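Local coordinates for protein MlnD (Bacillus methylotrophicus, PDB 5IL5) that forms the dehydratase domain of a trans-AT polyketide synthase and probably removes water from hydroxyacyl intermediates during macrolactin assembly, at residues Q120-S125 with L140-G145; I90-E95 with E242-D247; Q74-R79 with G210-P215; I111-T116 with Y124-Q129; L96-P101 with I134-R139. All coordinates share one frame; numbering follows the deposited sequence.

Contact 1 of 5, residues Q120-S125 with L140-G145; sequences QGASYS and LELEGG
The amide N of Leu140 donates to Ala122 O over 2.9 Å, with an angle of 160° at the hydrogen, although the donor stands above the carbonyl plane of Ala122 rather than on a lone pair. The return bond, Ala122 N to Leu140 O, is weak at 3.4 Å. Ala122 and Leu140 are thus an antiparallel hydrogen-bonded pair at the start of strand 122-128 and the end of strand 134-140. Both side chains leave the sheet on the face that also carries Tyr124. Leu140 has CG beside its backbone N and anti to the carbonyl carbon (chi1 -53°), which brings its fork against the tyrosine: CG and CD2 of Leu140 each lie 3.8 Å from Tyr124 CD2, the two side chains crossing at about a right angle. Beyond the pair, Leu142 adds one methyl, CD1, which rests 3.9 Å from Ala122 CB and about as far from the carbonyl carbon of Gly121. Gly121 N is held by Asp118 OD1 in the preceding turn. Ala122 also packs on Phe43 of the second subunit. The contact closes one end of an antiparallel strand pair in the sheet of the predicted N-terminal hotdog fold, packed over helix 74-86: Tyr124 lies on Ala78 and Leu142 on Ser86 of that helix, and Leu140 touches Leu115 and Leu93 of strands 111-117 and 92-98.

Contact 2 of 5, residues I90-E95 with E242-D247; sequences IIKLTE and ECTIFD
Lys92 reaches across the neighbouring strand to Thr244, its pair, and to Glu242. From CB, which passes near Cys243 O, the chain continues with CG 3.5 Å from Thr244 OG1 and CD still beside the same hydroxyl. CE comes up against the carboxylate of Glu242. A bend at the last torsion (chi4 83°) then turns NZ back to Thr244 OG1, with which it makes a hydrogen bond of 2.8 Å. The salt bridge from NZ to Glu242 OE1 is longer and weak, at 3.4 Å. Tyr147 adds a cation-pi partner to the same ammonium group. Beneath this polar face the backbones run almost exactly antiparallel, at 174°. Leu93 N donates to Cys243 O and Cys243 N to Leu93 O, each over 2.7 Å, while Ile245 N reaches Ile91 O at 2.8 Å. The other face is apolar: Leu93 CD1 lies 4.2 Å from Ile245 CD1, and both side chains pack against helix 74-86, Leu93 on Ala78 and Ile245 on Arg79. Strand 92-98 belongs to the predicted N-terminal hotdog and strand 239-245 to the C-terminal one, so this pairing is the edge-to-edge seam of the double-hotdog fold of polyketide synthase dehydratases.

Contact 3 of 5, residues Q74-R79 with G210-P215; sequences QIEMAR and GCIIKP
The carboxylate of Glu76 receives two consecutive amides of the loop 210-215: Ile213 N at 2.8 Å from OE1 and Ile212 N at 3.0 Å from OE2. This grip joins the two predicted halves of the double hotdog, because Glu76 stands on helix 74-86, the central helix of the N-terminal hotdog, while the loop leads into helix 215-229 of the C-terminal one, with Lys214 at its N-cap. Both loop amides come from above the carboxylate plane. Glu76 has CG anti to its own N (chi1 178°), and a bend at chi2 (63°) presents both oxygens to the loop. One turn further along the helix, Arg79 steadies the acid. Its NE donates to Glu76 OE1 over 2.9 Å, in the guanidinium plane and from the face of the carboxylate opposite to that used by Ile213 N. A second bond, from Arg79 NH2 to OE2, completes the salt bridge, but its modelled length is doubtful. His33 NE2 also bonds OE2. With so many donors around it, the buried acid is probably kept charged. The Ile212 side chain lies over one face of the Arg79 guanidinium, though how closely is doubtful. Ile213 packs on Ile245 of strand 239-245, and its CD1 touches CG2 of Ile75, the residue before Glu76, at 4.1 Å.

Contact 4 of 5, residues I111-T116 with Y124-Q129; sequences IRIVLT and YSIEKQ
Strands 111-117 and 122-128 form a beta hairpin, and Arg112 and Glu127 face each other across it as a hydrogen-bonded pair. Their side chains repeat the pairing on the outer face. Arg112 CG stands between the backbone N and the carbonyl carbon (chi1 74°), and the chain runs extended to NE, carrying the guanidinium to Glu127. OE1 of Glu127 accepts from both Arg112 NE, at 2.9 Å, and Arg112 NH2, at 2.7 Å, sitting at the guanidinium edge near its plane. NH2 approaches nearly in line with the C-O bond, NE from the anti side, and the two flat groups are turned 46° apart. Val114 CG2 lies over one face of the guanidinium, offset toward the rim, 3.7 Å above the plane, and also touches the carboxylate. In the backbone, Glu127 N donates to Arg112 O at 2.7 Å, while Val114 and Ser125 exchange two bonds. The inner face is apolar: Ile113 CD1 meets Ile126 CG1 at 3.9 Å and Tyr124, which pairs with Leu115. Ile113 continues onto Ala81 and Ile126 onto Gln74 of helix 74-86, while Leu115 also packs on Phe43 of the second subunit. A curved antiparallel sheet laid over one long helix is the hallmark of the hotdog fold.

Contact 5 of 5, residues L96-P101 with I134-R139; sequences LSFREP and IYSSGR
Ile134 lies over one face of the Arg99 guanidinium, with CB 4.0 Å above the centre of the plane and CD1 reaching out to NH1; a bend at chi3 of Arg99 (52°) turns the group over the isoleucine. The ring of Tyr135 is met at its edge by two carbonyls: Glu100 O lies in the ring plane, 3.6 Å from CD1, and Pro101 O stands beside CE1. On the inner side of the sheet, Phe98 brings CD2 to within 3.5 Å of Ser136 CB. In the backbone, Tyr135 O accepts from two successive amides, Arg99 N at 2.8 Å and Glu100 N at 3.1 Å, both reaching it from the same face of the carbonyl plane. Two residues thus stand opposite one, as in a classic beta bulge. Closer to the middle of the strands the pairing is regular, Ser97 and Ser137 exchanging bonds of 2.7 Å in each direction between N and O. The inner side chains then meet helix 74-86: Leu96 packs on Ile75, Phe98 and Tyr135 on Gln74, and Ser136 OG bonds weakly to Gln74 OE1. Strands 92-98 and 134-140 are neighbours in the antiparallel sheet that embraces the central helix of the N-terminal hotdog.

Overall arrangement
Four of the five contacts follow the sheet of the N-terminal hotdog strand by strand. Contact 4 pairs strands 111-117 and 122-128, contact 1 joins 122-128 to the end of 134-140, contact 5 pairs 134-140 with 92-98, and contact 2 carries on to 239-245 of the C-terminal hotdog. Centres of contacts 4 and 5, and of 1 and 2, lie about 10 Å apart; those of 2 and 4, about 19 Å. Contact 3 sits on helix 74-86, under the sheet, and touches all the others. Along the chain, contact 4 falls within contact 5, whose segments alternate with those of contact 1. All three lie within the spans of contacts 2 and 3, which interleave and tie the two hotdogs together.

Contact 1 of 5, residues Q120-S125 with L140-G145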
# COMPACT_ATOMS: atom_id res chain seq x y z
N GLN A 120 -2.14 -13.03 20.65
CA GLN A 120 -1.16 -12.40 21.52
C GLN A 120 -0.86 -10.98 21.06
O GLN A 120 -0.80 -10.06 21.88
CB GLN A 120 0.12 -13.23 21.53
CG GLN A 120 0.02 -14.50 22.34
CD GLN A 120 -0.23 -14.21 23.80
OE1 GLN A 120 -1.37 -14.00 24.20
NE2 GLN A 120 0.83 -14.16 24.58
N GLY A 121 -0.70 -10.79 19.76
CA GLY A 121 -0.34 -9.51 19.20
C GLY A 121 -0.12 -9.66 17.72
O GLY A 121 -1.03 -10.01 16.97
N ALA A 122 1.11 -9.41 17.28
CA ALA A 122 1.47 -9.57 15.88
C ALA A 122 2.92 -10.01 15.80
O ALA A 122 3.71 -9.82 16.73
CB ALA A 122 1.27 -8.28 15.09
N SER A 123 3.26 -10.62 14.68
CA SER A 123 4.63 -11.01 14.38
C SER A 123 5.05 -10.31 13.10
O SER A 123 4.21 -9.84 12.32
CB SER A 123 4.77 -12.53 14.20
OG SER A 123 4.23 -12.95 12.97
N TYR A 124 6.35 -10.24 12.88
CA TYR A 124 6.87 -9.59 11.70
C TYR A 124 8.07 -10.37 11.19
O TYR A 124 8.83 -10.94 11.97
CB TYR A 124 7.23 -8.12 11.99
CG TYR A 124 8.47 -7.88 12.84
CD1 TYR A 124 9.74 -7.92 12.28
CD2 TYR A 124 8.37 -7.60 14.20
CE1 TYR A 124 10.86 -7.70 13.04
CE2 TYR A 124 9.49 -7.38 14.97
CZ TYR A 124 10.74 -7.43 14.38
OH TYR A 124 11.87 -7.21 15.13
N SER A 125 8.20 -10.39 9.87
CA SER A 125 9.33 -11.01 9.20
C SER A 125 9.88 -10.00 8.21
O SER A 125 9.13 -9.47 7.39
CB SER A 125 8.93 -12.29 8.45
OG SER A 125 8.80 -13.39 9.32
N LEU A 140 5.40 -7.79 18.01
CA LEU A 140 4.95 -6.43 18.25
C LEU A 140 3.86 -6.45 19.31
O LEU A 140 2.93 -7.26 19.23
CB LEU A 140 4.43 -5.79 16.97
CG LEU A 140 5.39 -5.86 15.79
CD1 LEU A 140 4.66 -5.71 14.48
CD2 LEU A 140 6.45 -4.78 15.95
N GLU A 141 4.01 -5.60 20.32
CA GLU A 141 2.95 -5.41 21.29
C GLU A 141 1.95 -4.42 20.70
O GLU A 141 2.33 -3.30 20.34
CB GLU A 141 3.51 -4.89 22.61
CG GLU A 141 2.44 -4.36 23.54
CD GLU A 141 2.73 -4.62 25.00
OE1 GLU A 141 3.88 -5.00 25.33
OE2 GLU A 141 1.80 -4.43 25.82
N LEU A 142 0.69 -4.83 20.61
CA LEU A 142 -0.34 -3.99 20.02
C LEU A 142 -1.26 -3.35 21.05
O LEU A 142 -1.89 -2.33 20.74
CB LEU A 142 -1.17 -4.79 19.01
CG LEU A 142 -0.39 -5.39 17.85
CD1 LEU A 142 -1.35 -5.93 16.81
CD2 LEU A 142 0.55 -4.35 17.24
N GLU A 143 -1.36 -3.92 22.25
CA GLU A 143 -2.15 -3.30 23.30
C GLU A 143 -1.23 -2.32 24.01
O GLU A 143 -0.47 -2.68 24.91
CB GLU A 143 -2.72 -4.36 24.24
CG GLU A 143 -3.45 -5.50 23.51
CD GLU A 143 -4.83 -5.12 23.02
OE1 GLU A 143 -5.82 -5.48 23.69
OE2 GLU A 143 -4.92 -4.45 21.97
N GLY A 144 -1.27 -1.07 23.56
CA GLY A 144 -0.40 -0.03 24.09
C GLY A 144 -0.64 0.24 25.56
O GLY A 144 -1.77 0.45 25.99
N GLY A 145 0.43 0.24 26.33
CA GLY A 145 0.35 0.49 27.76
C GLY A 145 1.43 1.46 28.17
O GLY A 145 2.57 1.37 27.71

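Contact 2 of 5, residues I90-E95 with E242-D247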
# COMPACT_ATOMS: atom_id res chain seq x y z
N ILE A 90 3.99 1.86 18.06
CA ILE A 90 4.62 0.64 18.55
C ILE A 90 5.55 1.03 19.68
O ILE A 90 6.51 1.79 19.46
CB ILE A 90 5.36 -0.10 17.42
CG1 ILE A 90 4.38 -0.57 16.35
CG2 ILE A 90 6.15 -1.28 17.98
CD1 ILE A 90 3.30 -1.54 16.83
N ILE A 91 5.28 0.52 20.87
CA ILE A 91 6.08 0.84 22.05
C ILE A 91 7.06 -0.27 22.38
O ILE A 91 8.20 0.01 22.76
CB ILE A 91 5.15 1.13 23.25
CG1 ILE A 91 4.23 2.32 22.99
CG2 ILE A 91 5.99 1.42 24.49
CD1 ILE A 91 4.95 3.60 22.62
N LYS A 92 6.66 -1.52 22.25
CA LYS A 92 7.45 -2.63 22.75
C LYS A 92 7.54 -3.70 21.68
O LYS A 92 6.53 -4.09 21.09
CB LYS A 92 6.83 -3.19 24.04
CG LYS A 92 7.80 -3.90 24.97
CD LYS A 92 7.12 -4.25 26.28
CE LYS A 92 8.06 -4.93 27.28
NZ LYS A 92 8.90 -3.96 28.05
N LEU A 93 8.76 -4.16 21.44
CA LEU A 93 9.01 -5.28 20.55
C LEU A 93 9.66 -6.36 21.39
O LEU A 93 10.51 -6.07 22.23
CB LEU A 93 9.91 -4.88 19.37
CG LEU A 93 9.33 -3.73 18.55
CD1 LEU A 93 9.81 -2.39 19.10
CD2 LEU A 93 9.64 -3.85 17.06
N THR A 94 9.24 -7.61 21.19
CA THR A 94 9.75 -8.70 21.99
C THR A 94 10.21 -9.82 21.08
O THR A 94 9.79 -9.93 19.93
CB THR A 94 8.70 -9.20 22.99
OG1 THR A 94 7.59 -9.77 22.29
CG2 THR A 94 8.19 -8.03 23.85
N GLU A 95 11.11 -10.65 21.63
CA GLU A 95 11.57 -11.87 20.98
C GLU A 95 12.07 -11.59 19.57
O GLU A 95 11.58 -12.13 18.58
CB GLU A 95 10.45 -12.92 20.96
CG GLU A 95 9.74 -13.11 22.29
CD GLU A 95 8.59 -14.08 22.17
OE1 GLU A 95 8.53 -14.78 21.13
OE2 GLU A 95 7.75 -14.12 23.10
N GLU A 242 13.70 -8.12 24.72
CA GLU A 242 12.79 -6.98 24.74
C GLU A 242 13.42 -5.74 24.13
O GLU A 242 14.62 -5.51 24.25
CB GLU A 242 12.31 -6.64 26.15
CG GLU A 242 11.09 -7.42 26.59
CD GLU A 242 10.63 -7.02 27.98
OE1 GLU A 242 11.34 -6.24 28.64
OE2 GLU A 242 9.54 -7.47 28.39
N CYS A 243 12.57 -4.93 23.50
CA CYS A 243 12.92 -3.58 23.07
C CYS A 243 11.74 -2.66 23.35
O CYS A 243 10.68 -2.80 22.73
CB CYS A 243 13.30 -3.54 21.60
SG CYS A 243 13.65 -1.87 21.05
N THR A 244 11.93 -1.71 24.26
CA THR A 244 10.89 -0.78 24.68
C THR A 244 11.33 0.63 24.35
O THR A 244 12.48 1.00 24.58
CB THR A 244 10.63 -0.92 26.19
OG1 THR A 244 10.50 -2.30 26.54
CG2 THR A 244 9.38 -0.15 26.60
N ILE A 245 10.41 1.42 23.81
CA ILE A 245 10.67 2.79 23.40
C ILE A 245 9.81 3.68 24.29
O ILE A 245 8.62 3.86 24.04
CB ILE A 245 10.36 3.03 21.92
CG1 ILE A 245 11.03 1.98 21.03
CG2 ILE A 245 10.82 4.42 21.48
CD1 ILE A 245 10.24 1.70 19.80
N PHE A 246 10.43 4.25 25.33
CA PHE A 246 9.69 5.05 26.30
C PHE A 246 9.48 6.48 25.82
O PHE A 246 8.45 7.10 26.12
CB PHE A 246 10.44 5.07 27.63
CG PHE A 246 10.64 3.71 28.22
CD1 PHE A 246 9.66 3.13 29.00
CD2 PHE A 246 11.82 3.02 28.00
CE1 PHE A 246 9.85 1.88 29.55
CE2 PHE A 246 12.01 1.77 28.55
CZ PHE A 246 11.03 1.20 29.32
N ASP A 247 10.44 7.02 25.07
CA ASP A 247 10.43 8.44 24.74
C ASP A 247 11.33 8.62 23.52
O ASP A 247 12.55 8.45 23.62
CB ASP A 247 10.91 9.27 25.92
CG ASP A 247 10.80 10.76 25.67
OD1 ASP A 247 10.61 11.16 24.50
OD2 ASP A 247 10.90 11.54 26.65

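Contact 3 of 5, residues Q74-R79 with G210-P215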
# COMPACT_ATOMS: atom_id res chain seq x y z
N GLN A 74 16.80 -2.45 11.73
CA GLN A 74 15.62 -3.20 11.34
C GLN A 74 14.50 -3.07 12.36
O GLN A 74 13.32 -3.23 12.01
CB GLN A 74 16.02 -4.65 11.14
CG GLN A 74 16.94 -4.82 9.97
CD GLN A 74 17.60 -6.17 9.93
OE1 GLN A 74 16.97 -7.18 9.63
NE2 GLN A 74 18.90 -6.19 10.21
N ILE A 75 14.84 -2.80 13.62
CA ILE A 75 13.80 -2.55 14.62
C ILE A 75 12.96 -1.36 14.21
O ILE A 75 11.73 -1.38 14.34
CB ILE A 75 14.42 -2.35 16.01
CG1 ILE A 75 15.24 -3.57 16.45
CG2 ILE A 75 13.32 -2.07 17.02
CD1 ILE A 75 15.97 -3.38 17.78
N GLU A 76 13.60 -0.30 13.70
CA GLU A 76 12.85 0.84 13.17
C GLU A 76 11.94 0.42 12.01
O GLU A 76 10.80 0.88 11.92
CB GLU A 76 13.81 1.95 12.75
CG GLU A 76 13.15 3.18 12.14
CD GLU A 76 12.24 3.91 13.10
OE1 GLU A 76 12.35 3.67 14.32
OE2 GLU A 76 11.43 4.73 12.62
N MET A 77 12.44 -0.45 11.13
CA MET A 77 11.59 -0.95 10.05
C MET A 77 10.34 -1.62 10.61
O MET A 77 9.22 -1.36 10.15
CB MET A 77 12.35 -1.95 9.18
CG MET A 77 13.49 -1.37 8.36
SD MET A 77 14.53 -2.65 7.61
CE MET A 77 15.82 -1.62 6.96
N ALA A 78 10.51 -2.48 11.60
CA ALA A 78 9.36 -3.16 12.19
C ALA A 78 8.46 -2.17 12.92
O ALA A 78 7.23 -2.24 12.80
CB ALA A 78 9.84 -4.25 13.14
N ARG A 79 9.05 -1.25 13.69
CA ARG A 79 8.25 -0.28 14.42
C ARG A 79 7.43 0.57 13.48
O ARG A 79 6.25 0.84 13.73
CB ARG A 79 9.15 0.60 15.29
CG ARG A 79 8.40 1.65 16.08
CD ARG A 79 9.20 2.92 16.24
NE ARG A 79 9.51 3.56 14.97
CZ ARG A 79 8.63 4.24 14.24
NH1 ARG A 79 7.37 4.36 14.64
NH2 ARG A 79 9.01 4.80 13.10
N GLY A 210 11.22 11.07 9.56
CA GLY A 210 10.45 9.85 9.72
C GLY A 210 11.01 8.88 10.74
O GLY A 210 10.25 8.16 11.39
N CYS A 211 12.34 8.83 10.90
CA CYS A 211 12.95 7.85 11.79
C CYS A 211 12.65 8.21 13.24
O CYS A 211 13.11 9.24 13.73
CB CYS A 211 14.46 7.77 11.57
SG CYS A 211 14.98 6.65 10.27
N ILE A 212 11.87 7.36 13.92
CA ILE A 212 11.73 7.48 15.37
C ILE A 212 13.02 7.05 16.04
O ILE A 212 13.57 7.75 16.90
CB ILE A 212 10.55 6.64 15.86
CG1 ILE A 212 9.23 7.11 15.23
CG2 ILE A 212 10.47 6.66 17.37
CD1 ILE A 212 8.78 8.48 15.62
N ILE A 213 13.54 5.90 15.63
CA ILE A 213 14.80 5.37 16.13
C ILE A 213 15.87 5.74 15.11
O ILE A 213 15.94 5.13 14.04
CB ILE A 213 14.73 3.85 16.34
CG1 ILE A 213 13.67 3.51 17.39
CG2 ILE A 213 16.09 3.29 16.72
CD1 ILE A 213 13.45 2.01 17.59
N LYS A 214 16.70 6.72 15.44
CA LYS A 214 17.68 7.18 14.48
C LYS A 214 18.75 6.11 14.25
O LYS A 214 19.13 5.40 15.18
CB LYS A 214 18.36 8.48 14.92
CG LYS A 214 17.46 9.68 14.88
CD LYS A 214 18.26 10.94 15.12
CE LYS A 214 17.39 12.17 15.07
NZ LYS A 214 18.12 13.41 15.48
N PRO A 215 19.25 5.97 13.02
CA PRO A 215 20.21 4.89 12.76
C PRO A 215 21.46 4.98 13.62
O PRO A 215 21.91 3.96 14.14
CB PRO A 215 20.51 5.05 11.26
CG PRO A 215 20.18 6.46 10.95
CD PRO A 215 19.00 6.78 11.81

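Contact 4 of 5, residues I111-T116 with Y124-Q129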
# COMPACT_ATOMS: atom_id res chain seq x y z
N ILE A 111 13.82 -6.02 -0.50
CA ILE A 111 13.53 -6.41 0.88
C ILE A 111 12.10 -6.00 1.22
O ILE A 111 11.67 -4.89 0.90
CB ILE A 111 14.52 -5.75 1.85
CG1 ILE A 111 15.96 -6.15 1.49
CG2 ILE A 111 14.20 -6.15 3.29
CD1 ILE A 111 16.98 -5.07 1.82
N ARG A 112 11.39 -6.89 1.91
CA ARG A 112 10.02 -6.65 2.33
C ARG A 112 9.86 -7.07 3.78
O ARG A 112 10.61 -7.90 4.29
CB ARG A 112 9.02 -7.44 1.49
CG ARG A 112 9.02 -8.92 1.84
CD ARG A 112 8.20 -9.74 0.89
NE ARG A 112 8.12 -11.12 1.35
CZ ARG A 112 7.23 -12.00 0.90
NH1 ARG A 112 6.35 -11.63 -0.02
NH2 ARG A 112 7.22 -13.24 1.38
N ILE A 113 8.85 -6.51 4.44
CA ILE A 113 8.48 -6.91 5.80
C ILE A 113 7.06 -7.44 5.78
O ILE A 113 6.15 -6.77 5.29
CB ILE A 113 8.62 -5.74 6.79
CG1 ILE A 113 8.22 -6.18 8.20
CG2 ILE A 113 7.80 -4.54 6.34
CD1 ILE A 113 8.61 -5.20 9.28
N VAL A 114 6.87 -8.64 6.33
CA VAL A 114 5.57 -9.27 6.45
C VAL A 114 5.14 -9.15 7.90
O VAL A 114 5.95 -9.39 8.81
CB VAL A 114 5.61 -10.74 6.00
CG1 VAL A 114 4.23 -11.39 6.13
CG2 VAL A 114 6.12 -10.85 4.58
N LEU A 115 3.89 -8.77 8.13
CA LEU A 115 3.33 -8.64 9.47
C LEU A 115 2.09 -9.51 9.59
O LEU A 115 1.18 -9.42 8.76
CB LEU A 115 2.98 -7.19 9.78
CG LEU A 115 4.11 -6.18 9.59
CD1 LEU A 115 4.04 -5.54 8.22
CD2 LEU A 115 4.05 -5.14 10.69
N THR A 116 2.05 -10.34 10.62
CA THR A 116 0.95 -11.29 10.80
C THR A 116 0.27 -11.04 12.13
O THR A 116 0.88 -11.26 13.19
CB THR A 116 1.45 -12.73 10.72
OG1 THR A 116 2.22 -12.92 9.53
CG2 THR A 116 0.25 -13.68 10.67
N TYR A 124 6.35 -10.24 12.88
CA TYR A 124 6.87 -9.59 11.70
C TYR A 124 8.07 -10.37 11.19
O TYR A 124 8.83 -10.94 11.97
CB TYR A 124 7.23 -8.12 11.99
CG TYR A 124 8.47 -7.88 12.84
CD1 TYR A 124 9.74 -7.92 12.28
CD2 TYR A 124 8.37 -7.60 14.20
CE1 TYR A 124 10.86 -7.70 13.04
CE2 TYR A 124 9.49 -7.38 14.97
CZ TYR A 124 10.74 -7.43 14.38
OH TYR A 124 11.87 -7.21 15.13
N SER A 125 8.20 -10.39 9.87
CA SER A 125 9.33 -11.01 9.20
C SER A 125 9.88 -10.00 8.21
O SER A 125 9.13 -9.47 7.39
CB SER A 125 8.93 -12.29 8.45
OG SER A 125 8.80 -13.39 9.32
N ILE A 126 11.17 -9.75 8.28
CA ILE A 126 11.86 -8.95 7.30
C ILE A 126 12.58 -9.94 6.39
O ILE A 126 13.40 -10.73 6.86
CB ILE A 126 12.84 -7.96 7.96
CG1 ILE A 126 12.06 -7.05 8.92
CG2 ILE A 126 13.55 -7.14 6.90
CD1 ILE A 126 12.91 -6.09 9.73
N GLU A 127 12.27 -9.90 5.10
CA GLU A 127 12.59 -10.98 4.20
C GLU A 127 13.19 -10.44 2.91
O GLU A 127 13.02 -9.26 2.57
CB GLU A 127 11.35 -11.83 3.86
CG GLU A 127 10.53 -12.29 5.06
CD GLU A 127 9.25 -13.02 4.67
OE1 GLU A 127 8.89 -13.01 3.47
OE2 GLU A 127 8.60 -13.63 5.54
N LYS A 128 13.93 -11.30 2.22
CA LYS A 128 14.13 -11.12 0.79
C LYS A 128 12.80 -11.36 0.09
O LYS A 128 12.11 -12.34 0.37
CB LYS A 128 15.18 -12.07 0.23
CG LYS A 128 16.62 -11.81 0.67
CD LYS A 128 17.59 -12.65 -0.17
CE LYS A 128 19.04 -12.40 0.21
NZ LYS A 128 19.95 -13.53 -0.15
N GLN A 129 12.44 -10.46 -0.83
CA GLN A 129 11.20 -10.65 -1.56
C GLN A 129 11.27 -11.84 -2.51
O GLN A 129 10.26 -12.50 -2.75
CB GLN A 129 10.87 -9.37 -2.34
CG GLN A 129 9.52 -9.41 -2.99
CD GLN A 129 9.08 -8.05 -3.48
OE1 GLN A 129 9.77 -7.42 -4.28
NE2 GLN A 129 7.94 -7.59 -3.00

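Contact 5 of 5, residues L96-P101 with I134-R139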
# COMPACT_ATOMS: atom_id res chain seq x y z
N LEU A 96 13.07 -10.72 19.49
CA LEU A 96 13.69 -10.39 18.22
C LEU A 96 14.73 -11.44 17.87
O LEU A 96 15.48 -11.90 18.74
CB LEU A 96 14.33 -9.01 18.27
CG LEU A 96 13.43 -7.83 18.64
CD1 LEU A 96 13.31 -7.67 20.15
CD2 LEU A 96 13.96 -6.56 18.01
N SER A 97 14.76 -11.85 16.61
CA SER A 97 15.68 -12.88 16.13
C SER A 97 16.34 -12.40 14.85
O SER A 97 15.65 -12.10 13.87
CB SER A 97 14.95 -14.20 15.90
OG SER A 97 15.84 -15.20 15.47
N PHE A 98 17.67 -12.32 14.85
CA PHE A 98 18.43 -11.91 13.67
C PHE A 98 19.13 -13.13 13.09
O PHE A 98 19.93 -13.77 13.76
CB PHE A 98 19.43 -10.81 14.03
CG PHE A 98 18.78 -9.53 14.46
CD1 PHE A 98 18.30 -9.37 15.76
CD2 PHE A 98 18.61 -8.49 13.57
CE1 PHE A 98 17.69 -8.18 16.14
CE2 PHE A 98 18.01 -7.31 13.95
CZ PHE A 98 17.55 -7.16 15.24
N ARG A 99 18.83 -13.43 11.83
CA ARG A 99 19.28 -14.66 11.19
C ARG A 99 20.27 -14.45 10.04
O ARG A 99 21.14 -15.30 9.84
CB ARG A 99 18.08 -15.45 10.67
CG ARG A 99 17.33 -16.15 11.78
CD ARG A 99 16.00 -16.69 11.32
NE ARG A 99 16.11 -17.52 10.12
CZ ARG A 99 15.12 -18.29 9.67
NH1 ARG A 99 13.97 -18.34 10.33
NH2 ARG A 99 15.29 -19.00 8.57
N GLU A 100 20.14 -13.37 9.29
CA GLU A 100 21.05 -13.11 8.18
C GLU A 100 21.36 -11.62 8.11
O GLU A 100 20.50 -10.79 8.45
CB GLU A 100 20.47 -13.57 6.83
CG GLU A 100 20.34 -15.08 6.68
CD GLU A 100 21.68 -15.81 6.66
OE1 GLU A 100 22.71 -15.15 6.38
OE2 GLU A 100 21.69 -17.03 6.92
N PRO A 101 22.57 -11.25 7.70
CA PRO A 101 22.87 -9.84 7.45
C PRO A 101 22.33 -9.37 6.11
O PRO A 101 22.20 -10.14 5.15
CB PRO A 101 24.40 -9.81 7.46
CG PRO A 101 24.80 -11.16 7.02
CD PRO A 101 23.77 -12.10 7.58
N ILE A 134 14.50 -15.08 5.70
CA ILE A 134 14.41 -14.11 6.80
C ILE A 134 15.77 -13.47 7.08
O ILE A 134 16.78 -14.17 7.24
CB ILE A 134 13.84 -14.79 8.06
CG1 ILE A 134 12.41 -15.26 7.80
CG2 ILE A 134 13.89 -13.84 9.26
CD1 ILE A 134 11.82 -16.11 8.92
N TYR A 135 15.79 -12.13 7.13
CA TYR A 135 16.90 -11.39 7.73
C TYR A 135 16.75 -11.32 9.25
O TYR A 135 17.71 -11.58 9.99
CB TYR A 135 16.98 -9.98 7.16
CG TYR A 135 17.45 -9.88 5.72
CD1 TYR A 135 18.76 -10.14 5.37
CD2 TYR A 135 16.58 -9.48 4.71
CE1 TYR A 135 19.19 -10.04 4.07
CE2 TYR A 135 17.00 -9.38 3.40
CZ TYR A 135 18.31 -9.66 3.09
OH TYR A 135 18.75 -9.56 1.79
N SER A 136 15.56 -10.96 9.73
CA SER A 136 15.28 -10.87 11.16
C SER A 136 13.78 -11.02 11.36
O SER A 136 12.99 -10.84 10.42
CB SER A 136 15.77 -9.55 11.77
OG SER A 136 14.80 -8.53 11.61
N SER A 137 13.39 -11.39 12.57
CA SER A 137 11.99 -11.59 12.91
C SER A 137 11.76 -11.13 14.34
O SER A 137 12.69 -11.01 15.14
CB SER A 137 11.55 -13.05 12.76
OG SER A 137 12.36 -13.93 13.51
N GLY A 138 10.50 -10.87 14.66
CA GLY A 138 10.16 -10.43 16.00
C GLY A 138 8.67 -10.31 16.18
O GLY A 138 7.87 -10.67 15.31
N ARG A 139 8.30 -9.83 17.36
CA ARG A 139 6.92 -9.62 17.76
C ARG A 139 6.67 -8.16 18.07
O ARG A 139 7.59 -7.39 18.37
CB ARG A 139 6.58 -10.48 18.97
CG ARG A 139 6.47 -11.94 18.64
CD ARG A 139 6.01 -12.70 19.85
NE ARG A 139 4.76 -12.16 20.37
CZ ARG A 139 3.57 -12.34 19.81
NH1 ARG A 139 3.44 -13.07 18.71
NH2 ARG A 139 2.50 -11.80 20.36